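Local coordinates for beta-galactosidase (Streptococcus pneumoniae, PDB 4CUB), which probably binds galactose-containing glycans through this calcium-bearing module of an enzyme that hydrolyses terminal beta-galactosides, at residues A22-P27 against W52-P57. Numbering follows the deposited sequence.
With GAL (beta-D-galactopyranose), chain C.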
ATOM      1  N   ALA A  22      -6.106  -2.355   2.441  1.00 15.28           N
ATOM      2  CA  ALA A  22      -6.313  -2.702   1.023  1.00 14.77           C
ATOM      3  C   ALA A  22      -7.809  -2.677   0.686  1.00 14.83           C
ATOM      4  O   ALA A  22      -8.623  -2.983   1.541  1.00 14.85           O
ATOM      5  CB  ALA A  22      -5.722  -4.078   0.697  1.00 14.69           C
ATOM      6  N   SER A  23      -8.164  -2.355  -0.560  1.00 14.85           N
ATOM      7  CA  SER A  23      -9.565  -2.421  -0.990  1.00 15.21           C
ATOM      8  C   SER A  23     -10.121  -3.864  -0.808  1.00 15.21           C
ATOM      9  O   SER A  23     -11.232  -4.061  -0.290  1.00 14.82           O
ATOM     10  CB  SER A  23      -9.714  -1.897  -2.436  1.00 14.93           C
ATOM     11  OG  SER A  23      -8.875  -2.612  -3.343  1.00 15.60           O
ATOM     12  N   ASP A  24      -9.287  -4.847  -1.127  1.00 15.78           N
ATOM     13  CA  ASP A  24      -9.626  -6.273  -1.080  1.00 17.62           C
ATOM     14  C   ASP A  24      -8.345  -7.101  -1.056  1.00 17.02           C
ATOM     15  O   ASP A  24      -7.318  -6.609  -1.487  1.00 17.44           O
ATOM     16  CB  ASP A  24     -10.460  -6.664  -2.329  1.00 18.92           C
ATOM     17  CG  ASP A  24     -11.076  -8.053  -2.217  1.00 21.11           C
ATOM     18  OD1 ASP A  24     -11.539  -8.430  -1.109  1.00 22.32           O
ATOM     19  OD2 ASP A  24     -11.093  -8.774  -3.240  1.00 22.13           O
ATOM     20  N   SER A  25      -8.415  -8.358  -0.587  1.00 16.36           N
ATOM     21  CA  SER A  25      -7.252  -9.246  -0.506  1.00 16.81           C
ATOM     22  C   SER A  25      -7.616 -10.727  -0.653  1.00 17.38           C
ATOM     23  O   SER A  25      -8.728 -11.132  -0.327  1.00 17.04           O
ATOM     24  CB  SER A  25      -6.532  -9.102   0.862  1.00 17.18           C
ATOM     25  OG  SER A  25      -6.346  -7.759   1.255  1.00 17.26           O
ATOM     26  N   ASN A  26      -6.657 -11.534  -1.112  1.00 17.54           N
ATOM     27  CA  ASN A  26      -6.683 -12.975  -0.892  1.00 17.99           C
ATOM     28  C   ASN A  26      -6.578 -13.223   0.611  1.00 18.67           C
ATOM     29  O   ASN A  26      -5.603 -12.791   1.239  1.00 18.29           O
ATOM     30  CB  ASN A  26      -5.502 -13.628  -1.605  1.00 18.77           C
ATOM     31  CG  ASN A  26      -5.530 -15.143  -1.524  1.00 18.72           C
ATOM     32  OD1 ASN A  26      -6.557 -15.736  -1.228  1.00 18.97           O
ATOM     33  ND2 ASN A  26      -4.403 -15.774  -1.816  1.00 18.73           N
ATOM     34  N   PRO A  27      -7.593 -13.889   1.206  1.00 18.27           N
ATOM     35  CA  PRO A  27      -7.667 -13.986   2.659  1.00 17.53           C
ATOM     36  C   PRO A  27      -6.442 -14.536   3.365  1.00 17.56           C
ATOM     37  O   PRO A  27      -6.080 -14.014   4.411  1.00 16.96           O
ATOM     38  CB  PRO A  27      -8.911 -14.857   2.880  1.00 18.36           C
ATOM     39  CG  PRO A  27      -9.800 -14.439   1.741  1.00 18.49           C
ATOM     40  CD  PRO A  27      -8.828 -14.400   0.581  1.00 17.68           C
ATOM     41  N   TRP A  52      -4.836 -12.443  -5.307  1.00 16.46           N
ATOM     42  CA  TRP A  52      -4.918 -13.639  -6.170  1.00 17.53           C
ATOM     43  C   TRP A  52      -6.331 -14.236  -6.168  1.00 17.80           C
ATOM     44  O   TRP A  52      -6.860 -14.549  -5.109  1.00 16.25           O
ATOM     45  CB  TRP A  52      -3.928 -14.698  -5.683  1.00 18.94           C
ATOM     46  CG  TRP A  52      -3.919 -16.032  -6.464  1.00 20.01           C
ATOM     47  CD1 TRP A  52      -3.188 -16.320  -7.583  1.00 20.12           C
ATOM     48  CD2 TRP A  52      -4.607 -17.256  -6.110  1.00 20.84           C
ATOM     49  NE1 TRP A  52      -3.405 -17.638  -7.974  1.00 21.25           N
ATOM     50  CE2 TRP A  52      -4.267 -18.229  -7.084  1.00 21.34           C
ATOM     51  CE3 TRP A  52      -5.476 -17.616  -5.067  1.00 21.40           C
ATOM     52  CZ2 TRP A  52      -4.781 -19.538  -7.055  1.00 22.65           C
ATOM     53  CZ3 TRP A  52      -6.000 -18.906  -5.048  1.00 21.71           C
ATOM     54  CH2 TRP A  52      -5.642 -19.856  -6.033  1.00 21.72           C
ATOM     55  N   ASN A  53      -6.938 -14.360  -7.353  1.00 18.38           N
ATOM     56  CA  ASN A  53      -8.201 -15.062  -7.523  1.00 18.35           C
ATOM     57  C   ASN A  53      -9.340 -14.332  -6.843  1.00 19.00           C
ATOM     58  O   ASN A  53     -10.336 -14.943  -6.500  1.00 19.72           O
ATOM     59  CB  ASN A  53      -8.132 -16.510  -6.989  1.00 19.48           C
ATOM     60  CG  ASN A  53      -9.250 -17.394  -7.535  1.00 21.17           C
ATOM     61  OD1 ASN A  53      -9.635 -17.254  -8.695  1.00 22.61           O
ATOM     62  ND2 ASN A  53      -9.766 -18.307  -6.711  1.00 20.24           N
ATOM     63  N   ARG A  54      -9.178 -13.032  -6.639  1.00 19.08           N
ATOM     64  CA  ARG A  54     -10.270 -12.169  -6.194  1.00 17.46           C
ATOM     65  C   ARG A  54     -11.015 -11.652  -7.447  1.00 18.64           C
ATOM     66  O   ARG A  54     -10.468 -11.720  -8.567  1.00 17.02           O
ATOM     67  CB  ARG A  54      -9.704 -11.050  -5.325  1.00 16.79           C
ATOM     68  CG  ARG A  54      -8.994 -11.598  -4.055  1.00 16.12           C
ATOM     69  CD  ARG A  54      -9.968 -12.452  -3.211  1.00 15.48           C
ATOM     70  NE  ARG A  54     -10.923 -11.608  -2.506  1.00 15.42           N
ATOM     71  CZ  ARG A  54     -11.822 -12.013  -1.600  1.00 16.55           C
ATOM     72  NH1 ARG A  54     -11.956 -13.306  -1.259  1.00 16.40           N
ATOM     73  NH2 ARG A  54     -12.602 -11.108  -1.024  1.00 15.00           N
ATOM     74  N   SER A  55     -12.250 -11.174  -7.262  1.00 17.86           N
ATOM     75  CA  SER A  55     -13.128 -10.818  -8.389  1.00 20.81           C
ATOM     76  C   SER A  55     -12.776  -9.536  -9.153  1.00 20.66           C
ATOM     77  O   SER A  55     -12.961  -9.454 -10.366  1.00 22.10           O
ATOM     78  CB  SER A  55     -14.589 -10.778  -7.926  1.00 23.25           C
ATOM     79  OG  SER A  55     -14.710 -10.010  -6.751  1.00 23.89           O
ATOM     80  N   ASN A  56     -12.250  -8.537  -8.461  1.00 21.48           N
ATOM     81  CA  ASN A  56     -11.820  -7.298  -9.115  1.00 20.91           C
ATOM     82  C   ASN A  56     -10.341  -7.365  -9.498  1.00 20.68           C
ATOM     83  O   ASN A  56      -9.496  -7.586  -8.630  1.00 22.79           O
ATOM     84  CB  ASN A  56     -12.106  -6.098  -8.193  1.00 21.65           C
ATOM     85  CG  ASN A  56     -11.960  -4.751  -8.897  1.00 21.08           C
ATOM     86  OD1 ASN A  56     -11.340  -4.638  -9.948  1.00 21.74           O
ATOM     87  ND2 ASN A  56     -12.512  -3.726  -8.294  1.00 20.37           N
ATOM     88  N   PRO A  57     -10.020  -7.163 -10.791  1.00 20.98           N
ATOM     89  CA  PRO A  57      -8.615  -7.126 -11.257  1.00 21.45           C
ATOM     90  C   PRO A  57      -7.837  -5.924 -10.689  1.00 22.92           C
ATOM     91  O   PRO A  57      -6.598  -5.933 -10.666  1.00 22.71           O
ATOM     92  CB  PRO A  57      -8.747  -7.005 -12.790  1.00 21.19           C
ATOM     93  CG  PRO A  57     -10.133  -6.476 -13.037  1.00 21.19           C
ATOM     94  CD  PRO A  57     -10.982  -7.007 -11.914  1.00 20.88           C
TER
HETATM   95  C1  GAL C   2      -2.023 -19.103  -3.628  1.00 26.78           C
HETATM   96  C2  GAL C   2      -1.403 -18.093  -2.648  1.00 26.20           C
HETATM   97  C3  GAL C   2      -1.061 -16.768  -3.353  1.00 23.46           C
HETATM   98  C4  GAL C   2      -0.255 -17.021  -4.626  1.00 23.41           C
HETATM   99  C5  GAL C   2      -1.007 -17.995  -5.541  1.00 23.03           C
HETATM  100  C6  GAL C   2      -0.190 -18.398  -6.774  1.00 23.45           C
HETATM  101  O2  GAL C   2      -2.297 -17.832  -1.588  1.00 25.76           O
HETATM  102  O3  GAL C   2      -0.344 -15.891  -2.503  1.00 22.50           O
HETATM  103  O4  GAL C   2       1.034 -17.513  -4.298  1.00 19.03           O
HETATM  104  O5  GAL C   2      -1.252 -19.190  -4.818  1.00 24.94           O
HETATM  105  O6  GAL C   2      -0.140 -17.383  -7.750  1.00 23.21           O
HETATM  106  O   HOH W   1      -9.189  -7.361  -5.811  1.00 21.33           O
HETATM  107  O   HOH W   2     -12.329  -8.066  -5.537  1.00 22.71           O
HETATM  108  O   HOH W   3      -8.534 -15.706  -3.227  1.00 30.19           O
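Asp24 and Arg54 hold two loops together by a side-on salt bridge, in which NE and NH2 of the guanidinium each take one carboxylate oxygen. The bond from Arg54 NE to Asp24 OD2 is 2.9 Å long and nearly straight, at 173°. Its partner, from Arg54 NH2 to Asp24 OD1, is as short but more bent, consistent with the 42° turn between the two planes. Bends at chi2 and chi3 bring the arginine chain against the 22-27 loop, and its CG comes 3.8 Å from the backbone N of Asn26. The carbonyl O of Ser25 lies over one guanidinium face, 3.5 Å from Arg54 CZ, in close packing without a hydrogen bond.

In this beta-sandwich-like galactose-binding module, each loop contributes a residue to the sugar site, Asn26 and Trp52, and the packing continues from the salt bridge to the ligand. Asn26, with CG anti to its own N (chi1 -175°), lays its amide beside Trp52, ND2 sitting 3.9 Å from Trp52 CE3. Asn26 ND2 also approaches O2 of the galactose to 3.0 Å. It hydrogen-bonds Asp29 OD2, which in turn bonds the galactose. The indole presents one face to the sugar, with C5 3.3 Å above the ring plane and toward its rim: a CH-pi contact of the kind common in galactose-binding sites. Asn53 CB lies against the opposite face, and the neighbouring NAG also touches Trp52.

Elsewhere water does the joining. One molecule bridges Asn26 OD1 and the carbonyl O of Trp52. Beyond the salt bridge, where the 52-57 loop diverges, two more link Asn56 to Asp24: one accepts from Asn56 N and donates to Asp24 OD2 at 2.7 Å, while the other, bound to Asn56 O, makes a weak bond to the carboxylate. At the outer margin, Pro27 CD merely brushes Arg54 NH1 at 3.8 Å.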